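Local coordinates for protein L544 (Acanthamoeba polyphaga mimivirus, PDB 4AMQ) that probably works as a metal-dependent nucleotidyltransferase and belongs to the viral particle, at residues A[91-96]-A[199-204]; A[270-275]-A[361-366]; A[284-289]-A[293-298]. One frame throughout, in Å; residues are numbered along the deposited sequence.

Interaction 1 of 3, residues A[91-96]-A[199-204]. With MG (magnesium ion), chain D.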
loop_
_atom_site.group_PDB
_atom_site.type_symbol
_atom_site.label_atom_id
_atom_site.label_comp_id
_atom_site.label_asym_id
_atom_site.label_seq_id
_atom_site.Cartn_x
_atom_site.Cartn_y
_atom_site.Cartn_z
ATOM N N ASN A 91 -18.561 -8.336 -11.079
ATOM C CA ASN A 91 -19.920 -7.955 -11.460
ATOM C C ASN A 91 -20.801 -7.568 -10.275
ATOM O O ASN A 91 -21.676 -6.713 -10.397
ATOM C CB ASN A 91 -20.594 -9.064 -12.276
ATOM C CG ASN A 91 -20.040 -9.172 -13.683
ATOM O OD1 ASN A 91 -19.929 -10.265 -14.238
ATOM N ND2 ASN A 91 -19.682 -8.036 -14.265
ATOM N N SER A 92 -20.568 -8.198 -9.128
ATOM C CA SER A 92 -21.363 -7.921 -7.939
ATOM C C SER A 92 -21.034 -6.552 -7.357
ATOM O O SER A 92 -21.726 -6.070 -6.464
ATOM C CB SER A 92 -21.131 -8.996 -6.875
ATOM O OG SER A 92 -19.835 -8.875 -6.309
ATOM N N PHE A 93 -19.971 -5.930 -7.859
ATOM C CA PHE A 93 -19.524 -4.644 -7.329
ATOM C C PHE A 93 -19.881 -3.470 -8.234
ATOM O O PHE A 93 -19.753 -2.316 -7.836
ATOM C CB PHE A 93 -18.010 -4.656 -7.090
ATOM C CG PHE A 93 -17.572 -5.640 -6.053
ATOM C CD1 PHE A 93 -18.346 -5.875 -4.930
ATOM C CD2 PHE A 93 -16.389 -6.341 -6.205
ATOM C CE1 PHE A 93 -17.945 -6.787 -3.973
ATOM C CE2 PHE A 93 -15.986 -7.253 -5.254
ATOM C CZ PHE A 93 -16.764 -7.474 -4.137
ATOM N N THR A 94 -20.325 -3.762 -9.450
ATOM C CA THR A 94 -20.561 -2.714 -10.438
ATOM C C THR A 94 -21.518 -1.621 -9.943
ATOM O O THR A 94 -21.349 -0.445 -10.262
ATOM C CB THR A 94 -21.069 -3.308 -11.762
ATOM O OG1 THR A 94 -20.170 -4.337 -12.192
ATOM C CG2 THR A 94 -21.157 -2.229 -12.839
ATOM N N ASN A 95 -22.518 -2.013 -9.162
ATOM C CA ASN A 95 -23.471 -1.057 -8.610
ATOM C C ASN A 95 -23.310 -0.887 -7.103
ATOM O O ASN A 95 -24.261 -0.545 -6.405
ATOM C CB ASN A 95 -24.905 -1.476 -8.937
ATOM C CG ASN A 95 -25.154 -1.576 -10.427
ATOM O OD1 ASN A 95 -25.536 -2.630 -10.935
ATOM N ND2 ASN A 95 -24.935 -0.475 -11.139
ATOM N N ASP A 96 -22.102 -1.135 -6.605
ATOM C CA ASP A 96 -21.816 -0.969 -5.186
ATOM C C ASP A 96 -20.811 0.163 -4.995
ATOM O O ASP A 96 -19.617 -0.016 -5.218
ATOM C CB ASP A 96 -21.266 -2.271 -4.598
ATOM C CG ASP A 96 -21.281 -2.282 -3.081
ATOM O OD1 ASP A 96 -21.386 -1.194 -2.476
ATOM O OD2 ASP A 96 -21.187 -3.382 -2.492
ATOM N N LEU A 199 -6.092 -9.575 -4.747
ATOM C CA LEU A 199 -7.199 -8.656 -4.984
ATOM C C LEU A 199 -6.951 -7.357 -4.222
ATOM O O LEU A 199 -6.880 -7.357 -2.991
ATOM C CB LEU A 199 -8.523 -9.280 -4.534
ATOM C CG LEU A 199 -8.926 -10.621 -5.154
ATOM C CD1 LEU A 199 -10.196 -11.164 -4.505
ATOM C CD2 LEU A 199 -9.103 -10.492 -6.659
ATOM N N GLN A 200 -6.810 -6.252 -4.944
ATOM C CA GLN A 200 -6.589 -4.963 -4.294
ATOM C C GLN A 200 -7.851 -4.112 -4.287
ATOM O O GLN A 200 -8.214 -3.503 -5.293
ATOM C CB GLN A 200 -5.430 -4.205 -4.938
ATOM C CG GLN A 200 -4.065 -4.761 -4.560
ATOM C CD GLN A 200 -2.926 -3.887 -5.038
ATOM O OE1 GLN A 200 -3.052 -3.172 -6.032
ATOM N NE2 GLN A 200 -1.807 -3.934 -4.326
ATOM N N TYR A 201 -8.514 -4.078 -3.139
ATOM C CA TYR A 201 -9.762 -3.348 -2.996
ATOM C C TYR A 201 -9.528 -1.998 -2.336
ATOM O O TYR A 201 -8.550 -1.803 -1.611
ATOM C CB TYR A 201 -10.744 -4.129 -2.113
ATOM C CG TYR A 201 -11.341 -5.396 -2.699
ATOM C CD1 TYR A 201 -12.464 -5.344 -3.514
ATOM C CD2 TYR A 201 -10.815 -6.646 -2.388
ATOM C CE1 TYR A 201 -13.029 -6.495 -4.029
ATOM C CE2 TYR A 201 -11.376 -7.808 -2.899
ATOM C CZ TYR A 201 -12.484 -7.726 -3.718
ATOM O OH TYR A 201 -13.050 -8.875 -4.232
ATOM N N PHE A 202 -10.438 -1.068 -2.594
ATOM C CA PHE A 202 -10.623 0.072 -1.712
ATOM C C PHE A 202 -12.086 0.106 -1.283
ATOM O O PHE A 202 -12.991 -0.032 -2.101
ATOM C CB PHE A 202 -10.150 1.379 -2.355
ATOM C CG PHE A 202 -8.670 1.588 -2.239
ATOM C CD1 PHE A 202 -8.134 2.200 -1.115
ATOM C CD2 PHE A 202 -7.809 1.130 -3.226
ATOM C CE1 PHE A 202 -6.768 2.377 -0.987
ATOM C CE2 PHE A 202 -6.443 1.304 -3.106
ATOM C CZ PHE A 202 -5.921 1.930 -1.982
ATOM N N VAL A 203 -12.304 0.235 0.018
ATOM C CA VAL A 203 -13.636 0.122 0.580
ATOM C C VAL A 203 -13.951 1.337 1.433
ATOM O O VAL A 203 -13.200 1.689 2.336
ATOM C CB VAL A 203 -13.775 -1.160 1.438
ATOM C CG1 VAL A 203 -15.157 -1.236 2.088
ATOM C CG2 VAL A 203 -13.510 -2.397 0.591
ATOM N N LYS A 204 -15.067 1.985 1.138
ATOM C CA LYS A 204 -15.502 3.093 1.963
ATOM C C LYS A 204 -16.151 2.536 3.220
ATOM O O LYS A 204 -17.304 2.112 3.199
ATOM C CB LYS A 204 -16.482 3.984 1.207
ATOM C CG LYS A 204 -16.747 5.291 1.915
ATOM C CD LYS A 204 -17.927 6.028 1.318
ATOM C CE LYS A 204 -18.206 7.305 2.093
ATOM N NZ LYS A 204 -19.436 7.990 1.612
HETATM MG MG MG D . -17.978 -0.520 -7.154
HETATM O O HOH W 1 -17.640 1.849 -6.624
HETATM O O HOH W 2 -16.729 -1.231 -9.272
#
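Phe93 and Tyr201 carry the whole contact as an oblique aromatic pair, their ring planes standing at 87° to each other with centroids 5.6 Å apart. The closest approach, Phe93 CE2 to Tyr201 CE1 at 3.3 Å, puts CE2 near the plane of the tyrosine ring, at its edge. Tyr201 CE1, in turn, meets the Phe93 ring obliquely. Tyr201 OH also stays close, 3.5 Å from Phe93 CE2. Ser92 OG lies above one face of the Phe93 ring, offset toward the rim. With CG anti to the carbonyl carbon in both residues (chi1 -64° in Phe93, -71° in Tyr201), the rings reach across the 10.8 Å between Phe93 CA and Tyr201 CA. In the nucleotidyltransferase domain this joins the C-terminal end of helix 82-93 to a face of the mixed sheet, through strand 196-204. Helix 28-42 adjoins both rings: Phe93 touches Lys41 and Ile42, and Tyr201 OH makes a weak hydrogen bond to Ile42 O. A type I turn runs from Phe93 to Asp96, closed by Asp96 N to Phe93 O at 2.9 Å. Asp96 O binds magnesium at 2.6 Å, in a site that also includes Phe93, Ile99 and two waters.

Interaction 2 of 3, residues A[270-275]-A[361-366]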
loop_
_atom_site.group_PDB
_atom_site.type_symbol
_atom_site.label_atom_id
_atom_site.label_comp_id
_atom_site.label_asym_id
_atom_site.label_seq_id
_atom_site.Cartn_x
_atom_site.Cartn_y
_atom_site.Cartn_z
ATOM N N GLU A 270 2.574 3.030 17.213
ATOM C CA GLU A 270 1.154 2.887 16.899
ATOM C C GLU A 270 0.218 3.875 17.611
ATOM O O GLU A 270 -0.884 4.142 17.133
ATOM C CB GLU A 270 0.699 1.449 17.172
ATOM C CG GLU A 270 1.525 0.387 16.455
ATOM C CD GLU A 270 1.434 0.492 14.942
ATOM O OE1 GLU A 270 0.640 1.319 14.445
ATOM O OE2 GLU A 270 2.154 -0.257 14.248
ATOM N N THR A 271 0.641 4.410 18.749
ATOM C CA THR A 271 -0.214 5.344 19.479
ATOM C C THR A 271 0.318 6.773 19.433
ATOM O O THR A 271 -0.358 7.680 18.947
ATOM C CB THR A 271 -0.443 4.906 20.945
ATOM O OG1 THR A 271 -1.154 3.664 20.963
ATOM C CG2 THR A 271 -1.261 5.947 21.695
ATOM N N LYS A 272 1.531 6.972 19.930
ATOM C CA LYS A 272 2.118 8.304 19.947
ATOM C C LYS A 272 2.229 8.896 18.544
ATOM O O LYS A 272 1.906 10.066 18.333
ATOM C CB LYS A 272 3.486 8.281 20.623
ATOM C CG LYS A 272 4.121 9.650 20.743
ATOM C CD LYS A 272 5.391 9.595 21.571
ATOM C CE LYS A 272 6.096 10.938 21.562
ATOM N NZ LYS A 272 5.224 12.023 22.095
ATOM N N PHE A 273 2.683 8.088 17.588
ATOM C CA PHE A 273 2.864 8.560 16.218
ATOM C C PHE A 273 1.915 7.871 15.241
ATOM O O PHE A 273 2.075 7.975 14.026
ATOM C CB PHE A 273 4.314 8.368 15.774
ATOM C CG PHE A 273 5.308 9.118 16.617
ATOM C CD1 PHE A 273 5.308 10.504 16.641
ATOM C CD2 PHE A 273 6.245 8.439 17.379
ATOM C CE1 PHE A 273 6.219 11.195 17.417
ATOM C CE2 PHE A 273 7.159 9.126 18.154
ATOM C CZ PHE A 273 7.146 10.507 18.173
ATOM N N GLY A 274 0.925 7.172 15.782
ATOM C CA GLY A 274 -0.027 6.434 14.973
ATOM C C GLY A 274 -0.708 7.249 13.886
ATOM O O GLY A 274 -0.891 6.765 12.772
ATOM N N LEU A 275 -1.082 8.485 14.204
ATOM C CA LEU A 275 -1.826 9.321 13.259
ATOM C C LEU A 275 -0.945 9.814 12.108
ATOM O O LEU A 275 -1.419 9.989 10.986
ATOM C CB LEU A 275 -2.497 10.501 13.975
ATOM C CG LEU A 275 -3.380 11.402 13.102
ATOM C CD1 LEU A 275 -4.376 10.579 12.294
ATOM C CD2 LEU A 275 -4.102 12.454 13.944
ATOM N N LYS A 361 13.617 10.668 16.297
ATOM C CA LYS A 361 15.062 10.457 16.359
ATOM C C LYS A 361 15.554 10.013 17.729
ATOM O O LYS A 361 16.440 9.163 17.828
ATOM C CB LYS A 361 15.810 11.718 15.917
ATOM C CG LYS A 361 17.327 11.612 16.031
ATOM C CD LYS A 361 18.024 12.837 15.454
ATOM C CE LYS A 361 19.515 12.811 15.755
ATOM N NZ LYS A 361 20.183 11.567 15.267
ATOM N N LYS A 362 14.978 10.590 18.780
ATOM C CA LYS A 362 15.404 10.303 20.144
ATOM C C LYS A 362 14.991 8.910 20.597
ATOM O O LYS A 362 15.731 8.240 21.320
ATOM C CB LYS A 362 14.847 11.350 21.104
ATOM C CG LYS A 362 13.408 11.725 20.814
ATOM C CD LYS A 362 12.840 12.651 21.878
ATOM C CE LYS A 362 12.674 11.932 23.200
ATOM N NZ LYS A 362 11.828 12.701 24.155
ATOM N N TYR A 363 13.806 8.474 20.179
ATOM C CA TYR A 363 13.358 7.129 20.513
ATOM C C TYR A 363 14.188 6.096 19.770
ATOM O O TYR A 363 14.403 4.988 20.261
ATOM C CB TYR A 363 11.875 6.957 20.210
ATOM C CG TYR A 363 11.019 7.904 21.005
ATOM C CD1 TYR A 363 10.635 7.597 22.302
ATOM C CD2 TYR A 363 10.612 9.120 20.470
ATOM C CE1 TYR A 363 9.863 8.464 23.041
ATOM C CE2 TYR A 363 9.841 9.996 21.203
ATOM C CZ TYR A 363 9.468 9.663 22.488
ATOM O OH TYR A 363 8.697 10.526 23.232
ATOM N N PHE A 364 14.654 6.461 18.583
ATOM C CA PHE A 364 15.559 5.598 17.849
ATOM C C PHE A 364 16.882 5.476 18.596
ATOM O O PHE A 364 17.293 4.377 18.970
ATOM C CB PHE A 364 15.806 6.129 16.440
ATOM C CG PHE A 364 16.825 5.336 15.677
ATOM C CD1 PHE A 364 16.510 4.084 15.175
ATOM C CD2 PHE A 364 18.103 5.832 15.479
ATOM C CE1 PHE A 364 17.448 3.345 14.480
ATOM C CE2 PHE A 364 19.045 5.097 14.784
ATOM C CZ PHE A 364 18.716 3.852 14.285
ATOM N N THR A 365 17.543 6.612 18.812
ATOM C CA THR A 365 18.839 6.632 19.483
ATOM C C THR A 365 18.788 5.916 20.830
ATOM O O THR A 365 19.734 5.231 21.213
ATOM C CB THR A 365 19.360 8.073 19.679
ATOM O OG1 THR A 365 18.421 8.825 20.456
ATOM C CG2 THR A 365 19.564 8.757 18.331
ATOM N N ARG A 366 17.675 6.073 21.538
ATOM C CA ARG A 366 17.487 5.429 22.833
ATOM C C ARG A 366 17.511 3.906 22.738
ATOM O O ARG A 366 18.214 3.239 23.498
ATOM C CB ARG A 366 16.169 5.874 23.459
ATOM C CG ARG A 366 15.752 5.044 24.658
ATOM C CD ARG A 366 14.395 5.480 25.165
ATOM N NE ARG A 366 14.368 6.912 25.452
ATOM C CZ ARG A 366 13.269 7.589 25.766
ATOM N NH1 ARG A 366 12.099 6.965 25.832
ATOM N NH2 ARG A 366 13.338 8.891 26.012
#
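Lys272 runs extended from chi1 (-177°, CG pointing opposite the backbone N) through chi3, which carries CE to Tyr363 OH; the bend at chi4 (59°) sets only where NZ lies. Tyr363 comes to meet it with chi1 at -61°, CG opposite the carbonyl carbon. The two side chains cross at about a right angle, and the touching atom is Lys272 CE, 3.1 Å from Tyr363 OH and 3.7 Å from Tyr363 CZ. Lys272 NZ, at 3.9 Å from Tyr363 OH, stands farther off than its own CE, so the approach is made by the aliphatic part of the lysine. Phe273 adds a looser apolar contact: CZ lies 4.1 Å from Tyr363 CE2, which comes up near the plane of the phenylalanine ring, at its edge. Lys272 CG covers the centre of one Phe273 face from 3.9 Å above. Phe273 also packs on Val356, Gln359 and Ser360 of helix 334-368, while Tyr363 touches Ile268. Phe273 leaves helical geometry after helix 259-272 and holds the N-cap position of helix 274-292. The junction between these two helices packs against the long helix 334-368 within the helical domain.

Interaction 3 of 3, residues A[284-289]-A[293-298]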
loop_
_atom_site.group_PDB
_atom_site.type_symbol
_atom_site.label_atom_id
_atom_site.label_comp_id
_atom_site.label_asym_id
_atom_site.label_seq_id
_atom_site.Cartn_x
_atom_site.Cartn_y
_atom_site.Cartn_z
ATOM N N ASP A 284 -1.400 8.000 0.371
ATOM C CA ASP A 284 -1.097 6.955 -0.609
ATOM C C ASP A 284 -2.369 6.403 -1.269
ATOM O O ASP A 284 -2.368 6.070 -2.451
ATOM C CB ASP A 284 -0.317 5.812 0.037
ATOM C CG ASP A 284 1.146 6.137 0.235
ATOM O OD1 ASP A 284 1.703 6.927 -0.559
ATOM O OD2 ASP A 284 1.744 5.583 1.181
ATOM N N SER A 285 -3.450 6.308 -0.501
ATOM C CA SER A 285 -4.735 5.862 -1.038
ATOM C C SER A 285 -5.261 6.807 -2.125
ATOM O O SER A 285 -5.729 6.362 -3.173
ATOM C CB SER A 285 -5.762 5.718 0.085
ATOM O OG SER A 285 -5.375 4.694 0.981
ATOM N N TYR A 286 -5.180 8.110 -1.869
ATOM C CA TYR A 286 -5.540 9.115 -2.863
ATOM C C TYR A 286 -4.730 8.879 -4.136
ATOM O O TYR A 286 -5.290 8.704 -5.219
ATOM C CB TYR A 286 -5.265 10.514 -2.300
ATOM C CG TYR A 286 -5.809 11.669 -3.119
ATOM C CD1 TYR A 286 -5.212 12.044 -4.319
ATOM C CD2 TYR A 286 -6.910 12.394 -2.683
ATOM C CE1 TYR A 286 -5.702 13.106 -5.060
ATOM C CE2 TYR A 286 -7.409 13.457 -3.420
ATOM C CZ TYR A 286 -6.799 13.809 -4.603
ATOM O OH TYR A 286 -7.293 14.861 -5.332
ATOM N N ARG A 287 -3.406 8.855 -3.991
ATOM C CA ARG A 287 -2.491 8.648 -5.114
ATOM C C ARG A 287 -2.787 7.384 -5.907
ATOM O O ARG A 287 -2.886 7.416 -7.133
ATOM C CB ARG A 287 -1.050 8.571 -4.616
ATOM C CG ARG A 287 -0.491 9.873 -4.101
ATOM C CD ARG A 287 0.751 9.597 -3.281
ATOM N NE ARG A 287 1.583 10.781 -3.122
ATOM C CZ ARG A 287 2.781 10.766 -2.551
ATOM N NH1 ARG A 287 3.274 9.630 -2.084
ATOM N NH2 ARG A 287 3.482 11.885 -2.447
ATOM N N THR A 288 -2.905 6.268 -5.197
ATOM C CA THR A 288 -3.132 4.975 -5.836
ATOM C C THR A 288 -4.442 4.954 -6.615
ATOM O O THR A 288 -4.479 4.535 -7.770
ATOM C CB THR A 288 -3.129 3.829 -4.807
ATOM O OG1 THR A 288 -1.831 3.722 -4.212
ATOM C CG2 THR A 288 -3.484 2.510 -5.478
ATOM N N ILE A 289 -5.519 5.409 -5.982
ATOM C CA ILE A 289 -6.819 5.434 -6.644
ATOM C C ILE A 289 -6.788 6.386 -7.837
ATOM O O ILE A 289 -7.277 6.057 -8.916
ATOM C CB ILE A 289 -7.951 5.837 -5.681
ATOM C CG1 ILE A 289 -8.018 4.866 -4.501
ATOM C CG2 ILE A 289 -9.284 5.866 -6.414
ATOM C CD1 ILE A 289 -9.004 5.282 -3.424
ATOM N N GLY A 293 -6.961 5.753 -12.226
ATOM C CA GLY A 293 -8.033 6.343 -13.005
ATOM C C GLY A 293 -9.413 6.024 -12.459
ATOM O O GLY A 293 -10.350 5.820 -13.226
ATOM N N ASN A 294 -9.542 5.992 -11.135
ATOM C CA ASN A 294 -10.812 5.661 -10.495
ATOM C C ASN A 294 -11.223 6.618 -9.376
ATOM O O ASN A 294 -12.181 6.356 -8.657
ATOM C CB ASN A 294 -10.792 4.226 -9.959
ATOM C CG ASN A 294 -10.811 3.190 -11.064
ATOM O OD1 ASN A 294 -11.835 2.984 -11.715
ATOM N ND2 ASN A 294 -9.676 2.533 -11.282
ATOM N N LEU A 295 -10.494 7.718 -9.220
ATOM C CA LEU A 295 -10.846 8.718 -8.218
ATOM C C LEU A 295 -11.826 9.733 -8.795
ATOM O O LEU A 295 -11.471 10.510 -9.676
ATOM C CB LEU A 295 -9.592 9.444 -7.719
ATOM C CG LEU A 295 -9.766 10.351 -6.498
ATOM C CD1 LEU A 295 -10.246 9.547 -5.299
ATOM C CD2 LEU A 295 -8.471 11.082 -6.167
ATOM N N ASP A 296 -13.065 9.720 -8.314
ATOM C CA ASP A 296 -14.013 10.757 -8.693
ATOM C C ASP A 296 -13.941 11.918 -7.702
ATOM O O ASP A 296 -13.324 11.805 -6.639
ATOM C CB ASP A 296 -15.438 10.201 -8.826
ATOM C CG ASP A 296 -15.999 9.698 -7.513
ATOM O OD1 ASP A 296 -15.223 9.547 -6.551
ATOM O OD2 ASP A 296 -17.220 9.443 -7.445
ATOM N N LEU A 297 -14.552 13.041 -8.064
ATOM C CA LEU A 297 -14.454 14.252 -7.255
ATOM C C LEU A 297 -14.964 14.019 -5.841
ATOM O O LEU A 297 -14.322 14.411 -4.867
ATOM C CB LEU A 297 -15.219 15.408 -7.909
ATOM C CG LEU A 297 -15.218 16.726 -7.130
ATOM C CD1 LEU A 297 -13.796 17.145 -6.803
ATOM C CD2 LEU A 297 -15.937 17.825 -7.907
ATOM N N ASP A 298 -16.123 13.379 -5.738
ATOM C CA ASP A 298 -16.749 13.121 -4.448
ATOM C C ASP A 298 -15.839 12.338 -3.497
ATOM O O ASP A 298 -15.803 12.609 -2.300
ATOM C CB ASP A 298 -18.083 12.397 -4.642
ATOM C CG ASP A 298 -18.576 11.730 -3.374
ATOM O OD1 ASP A 298 -18.966 12.451 -2.430
ATOM O OD2 ASP A 298 -18.584 10.482 -3.326
#
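Leu295 and Ile289 bury the most surface here, about 90 Å² each, with Tyr286 third; they close the turn between helices 274-292 and 297-311, which opens with a Schellman motif. Gly293 is the evidence for the motif: its phi is positive (83°), and two bonds run back into the last helical turn. One bond across the turn, Asn294 N to Ile289 O at 3.2 Å, spans six residues and is fairly straight, with 160° at the hydrogen. Ile289 O also has a hydrogen bond with Ser292 OG, which in turn pairs with Asn294 ND2, so the hydroxyl links the helix end to the side chain just beyond it.

The apolar half of the turn lies alongside. Ile289 turns CG2 to the loop that follows the helix, where it meets Leu295 N at 3.6 Å and Leu295 CB at 3.8 Å. The other isoleucine branch leads away to Phe202 on strand 196-204, so Ile289 touches both the turn and the nucleotidyltransferase sheet. Leu295 directs its side chain at the helix: with CG anti to the backbone N, CD1 stays near Ile289 CG2 while CD2 goes on to the face of Tyr286. The ring of Tyr286 is flanked by helices 297-311 and 334-368, and its OH is hydrogen-bonded to Ile338 O. Past Leu295, Asp296 is the N-cap of helix 297-311; its side chain caps a backbone N just past Asp298, and OD1 also bonds Thr299 OG1. The CH-pi contact is nearly central: Leu295 CD2 sits 3.6 Å from the centroid of the Tyr286 ring, only 12° off the ring normal.

How the interactions relate
Interaction 1 is buried, while interactions 2 and 3 are only partly so. Interaction 1 belongs to the nucleotidyltransferase domain; the other two lie in the helical domain, about 29 Å apart between centres, yet share helix 274-292, one at its start and one near its end. Interactions 1 and 3 meet directly, Phe202 CE1 lying 3.3 Å from Ser285 OG, so strand 196-204 packs on that helix across the two domains. Interaction 2 stands on the other side of the chain's centre from interaction 1. Chemically, 1 is a ring pair beside a magnesium site, 2 a lysine chain and a phenylalanine against one tyrosine, and 3 alone has a backbone hydrogen bond between its segments.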